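Local coordinates for peptidase, C14 family (Geobacter sulfurreducens PCA, PDB 3BIJ), which is a caspase-like protein of the peptidase C14 family, not characterised in detail, that probably acts as a cysteine-type endopeptidase, at residues A[22-26]-A[82-86]; A[113-119]-A[190-195]; A[162-166]-A[213-218]. All coordinates share one frame; numbering follows the deposited sequence.

Contacts 1 and 3 form one neighbourhood, their centres 10 Å apart on the same side of the chain's centre. They meet directly where Arg165 O of contact 3 lies 3.0 Å from Gly85 N of contact 1, probably as a hydrogen bond, and Ala166 packs beside His84. Cys135 touches Ala166 too, so this corner has the His-Gly and cysteine elements expected of a caspase-type active site. Contact 2 stands apart: its centre is 22 Å from that of contact 1 and 26 Å from that of contact 3, on the opposite side of the chain's centre from contact 3. It joins a helix to a loop, well removed from the probable site.

Contact 1. Residues A[22-26]-A[82-86]; sequences WAGKL and SGHGG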
loop_
_atom_site.group_PDB
_atom_site.type_symbol
_atom_site.label_atom_id
_atom_site.label_comp_id
_atom_site.label_asym_id
_atom_site.label_seq_id
_atom_site.Cartn_x
_atom_site.Cartn_y
_atom_site.Cartn_z
ATOM N N TRP A 22 30.984 -6.509 -7.577
ATOM C CA TRP A 22 29.668 -7.078 -7.311
ATOM C C TRP A 22 29.796 -8.590 -7.184
ATOM O O TRP A 22 30.400 -9.232 -8.042
ATOM C CB TRP A 22 28.733 -6.754 -8.466
ATOM C CG TRP A 22 27.333 -7.212 -8.245
ATOM C CD1 TRP A 22 26.502 -6.821 -7.245
ATOM C CD2 TRP A 22 26.559 -8.056 -9.102
ATOM N NE1 TRP A 22 25.251 -7.347 -7.429
ATOM C CE2 TRP A 22 25.257 -8.110 -8.565
ATOM C CE3 TRP A 22 26.833 -8.764 -10.278
ATOM C CZ2 TRP A 22 24.236 -8.841 -9.158
ATOM C CZ3 TRP A 22 25.817 -9.491 -10.865
ATOM C CH2 TRP A 22 24.532 -9.521 -10.305
ATOM N N ALA A 23 29.223 -9.163 -6.132
ATOM C CA ALA A 23 29.299 -10.607 -5.928
ATOM C C ALA A 23 28.078 -11.353 -6.485
ATOM O O ALA A 23 28.085 -12.587 -6.589
ATOM C CB ALA A 23 29.462 -10.912 -4.438
ATOM N N GLY A 24 27.040 -10.599 -6.837
ATOM C CA GLY A 24 25.826 -11.193 -7.370
ATOM C C GLY A 24 25.307 -12.318 -6.501
ATOM O O GLY A 24 24.903 -13.369 -6.995
ATOM N N LYS A 25 25.317 -12.099 -5.193
ATOM C CA LYS A 25 24.859 -13.105 -4.241
ATOM C C LYS A 25 23.388 -13.491 -4.375
ATOM O O LYS A 25 22.510 -12.643 -4.574
ATOM C CB LYS A 25 25.133 -12.621 -2.815
ATOM C CG LYS A 25 26.610 -12.685 -2.396
ATOM C CD LYS A 25 26.911 -13.898 -1.500
ATOM C CE LYS A 25 26.502 -15.214 -2.187
ATOM N NZ LYS A 25 26.677 -16.458 -1.355
ATOM N N LEU A 26 23.144 -14.793 -4.278
ATOM C CA LEU A 26 21.804 -15.376 -4.334
ATOM C C LEU A 26 21.867 -16.618 -3.460
ATOM O O LEU A 26 22.953 -17.124 -3.192
ATOM C CB LEU A 26 21.428 -15.767 -5.765
ATOM C CG LEU A 26 21.244 -14.617 -6.758
ATOM C CD1 LEU A 26 21.162 -15.165 -8.162
ATOM C CD2 LEU A 26 19.996 -13.820 -6.411
ATOM N N SER A 82 20.354 -21.523 -13.319
ATOM C CA SER A 82 19.839 -20.638 -12.302
ATOM C C SER A 82 20.977 -19.710 -11.942
ATOM O O SER A 82 22.025 -20.134 -11.452
ATOM C CB SER A 82 19.335 -21.408 -11.083
ATOM O OG SER A 82 18.066 -21.965 -11.357
ATOM N N GLY A 83 20.770 -18.436 -12.240
ATOM C CA GLY A 83 21.773 -17.429 -11.959
ATOM C C GLY A 83 21.228 -16.091 -12.400
ATOM O O GLY A 83 20.044 -15.975 -12.708
ATOM N N HIS A 84 22.091 -15.084 -12.433
ATOM C CA HIS A 84 21.690 -13.751 -12.841
ATOM C C HIS A 84 21.713 -13.625 -14.347
ATOM O O HIS A 84 22.477 -14.312 -15.022
ATOM C CB HIS A 84 22.642 -12.695 -12.279
ATOM C CG HIS A 84 22.325 -12.271 -10.882
ATOM N ND1 HIS A 84 23.096 -12.637 -9.801
ATOM C CD2 HIS A 84 21.311 -11.521 -10.392
ATOM C CE1 HIS A 84 22.570 -12.130 -8.700
ATOM N NE2 HIS A 84 21.486 -11.450 -9.031
ATOM N N GLY A 85 20.878 -12.729 -14.858
ATOM C CA GLY A 85 20.838 -12.481 -16.281
ATOM C C GLY A 85 21.547 -11.157 -16.468
ATOM O O GLY A 85 21.253 -10.200 -15.760
ATOM N N GLY A 86 22.485 -11.083 -17.402
ATOM C CA GLY A 86 23.198 -9.832 -17.585
ATOM C C GLY A 86 22.904 -9.109 -18.880
ATOM O O GLY A 86 22.139 -9.575 -19.718
#
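Gly24 and His84 face each other with their CA atoms 7.3 Å apart, and no hydrogen bond links the two backbones, so the loop at 22-26 meets the 82-86 segment mainly through side chains. The imidazole of His84 lies between two hydrophobic groups. On one face stands Trp22, which presents the edge of its six-membered ring: the centroid of that ring and the centroid of the His84 ring are 4.7 Å apart, the planes are inclined at 55°, and the pair is an edge-to-face contact. Trp22 CH2 sits over the middle of the imidazole, 3.5 Å from His84 ND1. With CG anti to the backbone N (chi1 -176°), the indole of Trp22 reaches out to this face. Leu26 covers the opposite face, its CD1 making a CH-pi contact 3.7 Å from the centroid of the His84 ring, displaced toward the rim. Held from both sides, the imidazole has little room to tilt. At its edge, in the ring plane, Gly24 O comes to 3.1 Å from His84 CE1; the angle to ND1 is too poor for a hydrogen bond. Gly24 has positive phi, and its CA lies over a face of the Trp22 ring; a CB there would run into Trp22 CZ3 and come tightly against His84 ND1. Beyond the contact, Trp22 also meets Phe219 of the second subunit, ring to ring, while Gly83 O accepts a hydrogen bond from Ser134 OG. A His-Gly pair following a hydrophobic central strand is the hallmark of clan CD peptidases, where that histidine belongs to the catalytic dyad; here it falls at the break in strand 76-89, and His84 is probably the counterpart, framed by the loop that follows strand 4-10 in this caspase-like fold.

Contact 2. Residues A[113-119]-A[190-195]; sequences DELYALL and TKKVDL
Lys192 NZ is shared by two oxygens: it forms a salt bridge with Asp113 OD1 at 3.3 Å, the hydrogen bond within it being weak, and a second weak bond to Thr190 O, also 3.3 Å from Lys192 NZ. The lysine chain is bent at three successive torsions, which curls the ammonium group back over its own loop to the carboxylate. Its CG packs against the same oxygen, 3.4 Å from Asp113 OD1. Farther along, Leu195 lies across the Tyr116 ring at about a right angle, and its CD1 makes a CH-pi contact over one face, 3.9 Å from the ring centroid. Between these two points Val193 inserts one methyl: CG2, placed between the backbone N and the carbonyl carbon (chi1 -82° for CG1), reaches Tyr116 CB at 3.8 Å and sits close to Ala117 N. At the loop's start Thr190 CG2 touches Glu114 CG at 3.7 Å; the polar ends turn to other partners, Glu114 OE1 to Arg57 in a salt bridge and Thr190 OG1 to Ile186 O. The loop between helix 180-189 and strand 201-206 thus runs along helix 112-119, while Leu115 and Leu118 of that helix pack on helix 57-70.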
loop_
_atom_site.group_PDB
_atom_site.type_symbol
_atom_site.label_atom_id
_atom_site.label_comp_id
_atom_site.label_asym_id
_atom_site.label_seq_id
_atom_site.Cartn_x
_atom_site.Cartn_y
_atom_site.Cartn_z
ATOM N N ASP A 113 24.285 -14.674 -27.737
ATOM C CA ASP A 113 24.692 -15.188 -29.034
ATOM C C ASP A 113 25.646 -16.364 -28.901
ATOM O O ASP A 113 25.572 -17.312 -29.673
ATOM C CB ASP A 113 25.326 -14.073 -29.863
ATOM C CG ASP A 113 24.287 -13.185 -30.523
ATOM O OD1 ASP A 113 24.506 -11.951 -30.612
ATOM O OD2 ASP A 113 23.249 -13.735 -30.959
ATOM N N GLU A 114 26.544 -16.305 -27.926
ATOM C CA GLU A 114 27.484 -17.400 -27.723
ATOM C C GLU A 114 26.727 -18.681 -27.371
ATOM O O GLU A 114 27.082 -19.761 -27.833
ATOM C CB GLU A 114 28.464 -17.069 -26.598
ATOM C CG GLU A 114 29.145 -15.714 -26.727
ATOM C CD GLU A 114 30.222 -15.501 -25.674
ATOM O OE1 GLU A 114 31.329 -16.060 -25.835
ATOM O OE2 GLU A 114 29.954 -14.785 -24.679
ATOM N N LEU A 115 25.688 -18.557 -26.544
ATOM C CA LEU A 115 24.879 -19.705 -26.138
ATOM C C LEU A 115 24.062 -20.201 -27.322
ATOM O O LEU A 115 24.013 -21.398 -27.603
ATOM C CB LEU A 115 23.934 -19.309 -25.003
ATOM C CG LEU A 115 22.929 -20.372 -24.570
ATOM C CD1 LEU A 115 23.658 -21.593 -24.038
ATOM C CD2 LEU A 115 21.995 -19.789 -23.524
ATOM N N TYR A 116 23.411 -19.270 -28.008
ATOM C CA TYR A 116 22.609 -19.623 -29.163
ATOM C C TYR A 116 23.460 -20.367 -30.177
ATOM O O TYR A 116 23.026 -21.380 -30.722
ATOM C CB TYR A 116 22.003 -18.366 -29.793
ATOM C CG TYR A 116 20.925 -17.724 -28.952
ATOM C CD1 TYR A 116 20.522 -16.404 -29.181
ATOM C CD2 TYR A 116 20.314 -18.432 -27.914
ATOM C CE1 TYR A 116 19.541 -15.801 -28.390
ATOM C CE2 TYR A 116 19.339 -17.848 -27.123
ATOM C CZ TYR A 116 18.956 -16.531 -27.361
ATOM O OH TYR A 116 17.999 -15.953 -26.553
ATOM N N ALA A 117 24.677 -19.886 -30.422
ATOM C CA ALA A 117 25.558 -20.539 -31.394
ATOM C C ALA A 117 25.915 -21.948 -30.935
ATOM O O ALA A 117 25.956 -22.887 -31.740
ATOM C CB ALA A 117 26.831 -19.728 -31.598
ATOM N N LEU A 118 26.179 -22.093 -29.641
ATOM C CA LEU A 118 26.518 -23.393 -29.080
ATOM C C LEU A 118 25.358 -24.369 -29.303
ATOM O O LEU A 118 25.564 -25.528 -29.682
ATOM C CB LEU A 118 26.830 -23.260 -27.585
ATOM C CG LEU A 118 28.301 -23.253 -27.149
ATOM C CD1 LEU A 118 29.140 -22.447 -28.107
ATOM C CD2 LEU A 118 28.404 -22.688 -25.751
ATOM N N LEU A 119 24.134 -23.898 -29.085
ATOM C CA LEU A 119 22.972 -24.755 -29.283
ATOM C C LEU A 119 22.826 -25.149 -30.751
ATOM O O LEU A 119 22.227 -26.180 -31.068
ATOM C CB LEU A 119 21.702 -24.043 -28.813
ATOM C CG LEU A 119 21.643 -23.723 -27.318
ATOM C CD1 LEU A 119 20.335 -23.028 -27.012
ATOM C CD2 LEU A 119 21.765 -24.987 -26.494
ATOM N N THR A 190 31.641 -12.920 -32.209
ATOM C CA THR A 190 30.440 -13.737 -32.058
ATOM C C THR A 190 29.332 -13.194 -32.950
ATOM O O THR A 190 28.564 -12.319 -32.550
ATOM C CB THR A 190 29.925 -13.782 -30.583
ATOM O OG1 THR A 190 29.689 -12.452 -30.105
ATOM C CG2 THR A 190 30.934 -14.475 -29.680
ATOM N N LYS A 191 29.267 -13.718 -34.169
ATOM C CA LYS A 191 28.256 -13.302 -35.137
ATOM C C LYS A 191 26.904 -13.785 -34.620
ATOM O O LYS A 191 26.799 -14.873 -34.049
ATOM C CB LYS A 191 28.545 -13.919 -36.519
ATOM C CG LYS A 191 28.226 -13.018 -37.730
ATOM C CD LYS A 191 29.185 -11.824 -37.829
ATOM C CE LYS A 191 29.003 -11.035 -39.135
ATOM N NZ LYS A 191 27.669 -10.378 -39.257
ATOM N N LYS A 192 25.877 -12.965 -34.822
ATOM C CA LYS A 192 24.531 -13.284 -34.374
ATOM C C LYS A 192 23.983 -14.509 -35.100
ATOM O O LYS A 192 24.442 -14.852 -36.188
ATOM C CB LYS A 192 23.602 -12.084 -34.606
ATOM C CG LYS A 192 23.906 -10.822 -33.765
ATOM C CD LYS A 192 24.991 -9.909 -34.369
ATOM C CE LYS A 192 26.365 -10.099 -33.717
ATOM N NZ LYS A 192 26.410 -9.771 -32.259
ATOM N N VAL A 193 22.999 -15.163 -34.491
ATOM C CA VAL A 193 22.388 -16.347 -35.076
ATOM C C VAL A 193 20.912 -16.440 -34.725
ATOM O O VAL A 193 20.485 -15.974 -33.671
ATOM C CB VAL A 193 23.094 -17.621 -34.605
ATOM C CG1 VAL A 193 24.340 -17.857 -35.444
ATOM C CG2 VAL A 193 23.472 -17.482 -33.134
ATOM N N ASP A 194 20.143 -17.056 -35.615
ATOM C CA ASP A 194 18.702 -17.207 -35.436
ATOM C C ASP A 194 18.332 -18.599 -34.899
ATOM O O ASP A 194 18.499 -19.606 -35.590
ATOM C CB ASP A 194 18.007 -16.959 -36.783
ATOM C CG ASP A 194 16.527 -16.618 -36.638
ATOM O OD1 ASP A 194 16.210 -15.646 -35.912
ATOM O OD2 ASP A 194 15.688 -17.309 -37.263
ATOM N N LEU A 195 17.816 -18.651 -33.673
ATOM C CA LEU A 195 17.433 -19.922 -33.069
ATOM C C LEU A 195 16.421 -20.716 -33.890
ATOM O O LEU A 195 16.244 -21.917 -33.675
ATOM C CB LEU A 195 16.878 -19.711 -31.658
ATOM C CG LEU A 195 17.856 -19.832 -30.489
ATOM C CD1 LEU A 195 17.090 -19.615 -29.186
ATOM C CD2 LEU A 195 18.515 -21.213 -30.479
#

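Contact 3. Residues A[162-166]-A[213-218]; sequences IRYRA and LSQDGA
Asp216 stands between Arg163 and Arg165, which approach its carboxylate in quite different attitudes. The guanidinium of Arg163 is turned nearly perpendicular to it, the planes 84° apart, and both NE and NH2 point at one oxygen, with NH2 2.7 Å from Asp216 OD1; the bonds are bent and weak. Arg165, extended from CG to NE, is inclined by only 41° and addresses the other oxygen in its own guanidinium plane: Arg165 NH1 lies 3.1 Å from Asp216 OD2, on the anti lone pair, with a weaker bond from NE. Asp216 carries CG anti to its N (chi1 173°), which brings the carboxylate between the two arginines; its turn about CB-CG then gives OD1 to Arg163 and OD2 to Arg165. Arg165 NH2, at Asp32 in a salt bridge and at Asp133 O, with Ser82 alongside and His84 and Cys135 nearby, is consistent with an arginine lodged in an acidic S1 pocket, as in metacaspases, whose substrates carry Arg or Lys there. With an alanine here, Asp32 would probably lose its salt-bridge partner and Asp216 OD2 its guanidinium, leaving that carboxylate to Arg163 on OD1 alone among the arginines. On the face carrying Tyr164 and Gln215, the Tyr164 ring is met by Leu213, which crosses it at about a right angle, its CD1 in a CH-pi contact 4.1 Å from the ring centroid. Two backbone bonds link the segments, Asp216 N to Arg163 O and, just beyond the short strands, Arg165 N to Ser214 O at 2.9 Å. The small antiparallel pair lies beside the main sheet, with Tyr164 meeting the ring of Tyr146, Ser214 OG bonded to Ser134 O just after strand 127-133, and Gln215 joined through its backbone to Ala222 at the start of helix 222-231.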
loop_
_atom_site.group_PDB
_atom_site.type_symbol
_atom_site.label_atom_id
_atom_site.label_comp_id
_atom_site.label_asym_id
_atom_site.label_seq_id
_atom_site.Cartn_x
_atom_site.Cartn_y
_atom_site.Cartn_z
ATOM N N ILE A 162 13.069 -9.966 -0.933
ATOM C CA ILE A 162 12.669 -10.168 -2.329
ATOM C C ILE A 162 13.784 -9.903 -3.347
ATOM O O ILE A 162 13.943 -8.773 -3.814
ATOM C CB ILE A 162 11.484 -9.261 -2.708
ATOM C CG1 ILE A 162 10.360 -9.428 -1.686
ATOM C CG2 ILE A 162 10.989 -9.605 -4.112
ATOM C CD1 ILE A 162 9.842 -10.837 -1.572
ATOM N N ARG A 163 14.528 -10.953 -3.697
ATOM C CA ARG A 163 15.626 -10.855 -4.657
ATOM C C ARG A 163 15.241 -11.370 -6.043
ATOM O O ARG A 163 14.554 -12.377 -6.183
ATOM C CB ARG A 163 16.849 -11.651 -4.176
ATOM C CG ARG A 163 17.381 -11.253 -2.812
ATOM C CD ARG A 163 18.512 -12.173 -2.358
ATOM N NE ARG A 163 18.138 -13.588 -2.433
ATOM C CZ ARG A 163 17.117 -14.137 -1.774
ATOM N NH1 ARG A 163 16.358 -13.391 -0.983
ATOM N NH2 ARG A 163 16.848 -15.432 -1.905
ATOM N N TYR A 164 15.712 -10.674 -7.066
ATOM C CA TYR A 164 15.439 -11.061 -8.432
ATOM C C TYR A 164 16.764 -11.460 -9.079
ATOM O O TYR A 164 17.807 -10.882 -8.791
ATOM C CB TYR A 164 14.793 -9.890 -9.164
ATOM C CG TYR A 164 13.386 -9.579 -8.695
ATOM C CD1 TYR A 164 12.320 -10.416 -9.036
ATOM C CD2 TYR A 164 13.108 -8.426 -7.963
ATOM C CE1 TYR A 164 11.009 -10.107 -8.673
ATOM C CE2 TYR A 164 11.797 -8.104 -7.590
ATOM C CZ TYR A 164 10.760 -8.946 -7.953
ATOM O OH TYR A 164 9.461 -8.630 -7.649
ATOM N N ARG A 165 16.713 -12.455 -9.955
ATOM C CA ARG A 165 17.903 -12.962 -10.607
ATOM C C ARG A 165 18.354 -12.158 -11.816
ATOM O O ARG A 165 18.640 -12.705 -12.881
ATOM C CB ARG A 165 17.672 -14.426 -10.964
ATOM C CG ARG A 165 17.468 -15.294 -9.727
ATOM C CD ARG A 165 17.261 -16.765 -10.063
ATOM N NE ARG A 165 17.254 -17.600 -8.870
ATOM C CZ ARG A 165 17.057 -18.912 -8.872
ATOM N NH1 ARG A 165 17.076 -19.578 -7.721
ATOM N NH2 ARG A 165 16.838 -19.551 -10.023
ATOM N N ALA A 166 18.423 -10.846 -11.638
ATOM C CA ALA A 166 18.863 -9.964 -12.708
ATOM C C ALA A 166 19.948 -9.048 -12.166
ATOM O O ALA A 166 19.820 -8.486 -11.075
ATOM C CB ALA A 166 17.698 -9.136 -13.223
ATOM N N LEU A 213 10.520 -10.125 -14.207
ATOM C CA LEU A 213 11.746 -10.475 -13.504
ATOM C C LEU A 213 11.495 -11.789 -12.805
ATOM O O LEU A 213 10.354 -12.086 -12.441
ATOM C CB LEU A 213 12.107 -9.420 -12.464
ATOM C CG LEU A 213 12.667 -8.087 -12.949
ATOM C CD1 LEU A 213 13.043 -7.280 -11.735
ATOM C CD2 LEU A 213 13.891 -8.302 -13.847
ATOM N N SER A 214 12.556 -12.572 -12.621
ATOM C CA SER A 214 12.451 -13.874 -11.957
ATOM C C SER A 214 12.867 -13.773 -10.505
ATOM O O SER A 214 13.958 -13.305 -10.191
ATOM C CB SER A 214 13.318 -14.916 -12.665
ATOM O OG SER A 214 12.731 -15.296 -13.889
ATOM N N GLN A 215 12.000 -14.241 -9.622
ATOM C CA GLN A 215 12.270 -14.163 -8.202
ATOM C C GLN A 215 13.163 -15.276 -7.658
ATOM O O GLN A 215 13.012 -16.442 -8.011
ATOM C CB GLN A 215 10.947 -14.131 -7.456
ATOM C CG GLN A 215 11.068 -13.611 -6.066
ATOM C CD GLN A 215 9.722 -13.276 -5.464
ATOM O OE1 GLN A 215 8.993 -12.417 -5.980
ATOM N NE2 GLN A 215 9.381 -13.951 -4.360
ATOM N N ASP A 216 14.111 -14.899 -6.811
ATOM C CA ASP A 216 15.016 -15.852 -6.194
ATOM C C ASP A 216 14.477 -16.175 -4.806
ATOM O O ASP A 216 14.560 -15.348 -3.900
ATOM C CB ASP A 216 16.409 -15.248 -6.054
ATOM C CG ASP A 216 17.353 -16.144 -5.267
ATOM O OD1 ASP A 216 18.033 -15.651 -4.340
ATOM O OD2 ASP A 216 17.426 -17.348 -5.578
ATOM N N GLY A 217 13.921 -17.367 -4.638
ATOM C CA GLY A 217 13.396 -17.749 -3.341
ATOM C C GLY A 217 14.514 -18.083 -2.369
ATOM O O GLY A 217 15.693 -18.001 -2.729
ATOM N N ALA A 218 14.161 -18.464 -1.142
ATOM C CA ALA A 218 15.176 -18.803 -0.146
ATOM C C ALA A 218 15.718 -20.227 -0.298
ATOM O O ALA A 218 16.833 -20.512 0.145
ATOM C CB ALA A 218 14.621 -18.604 1.255
#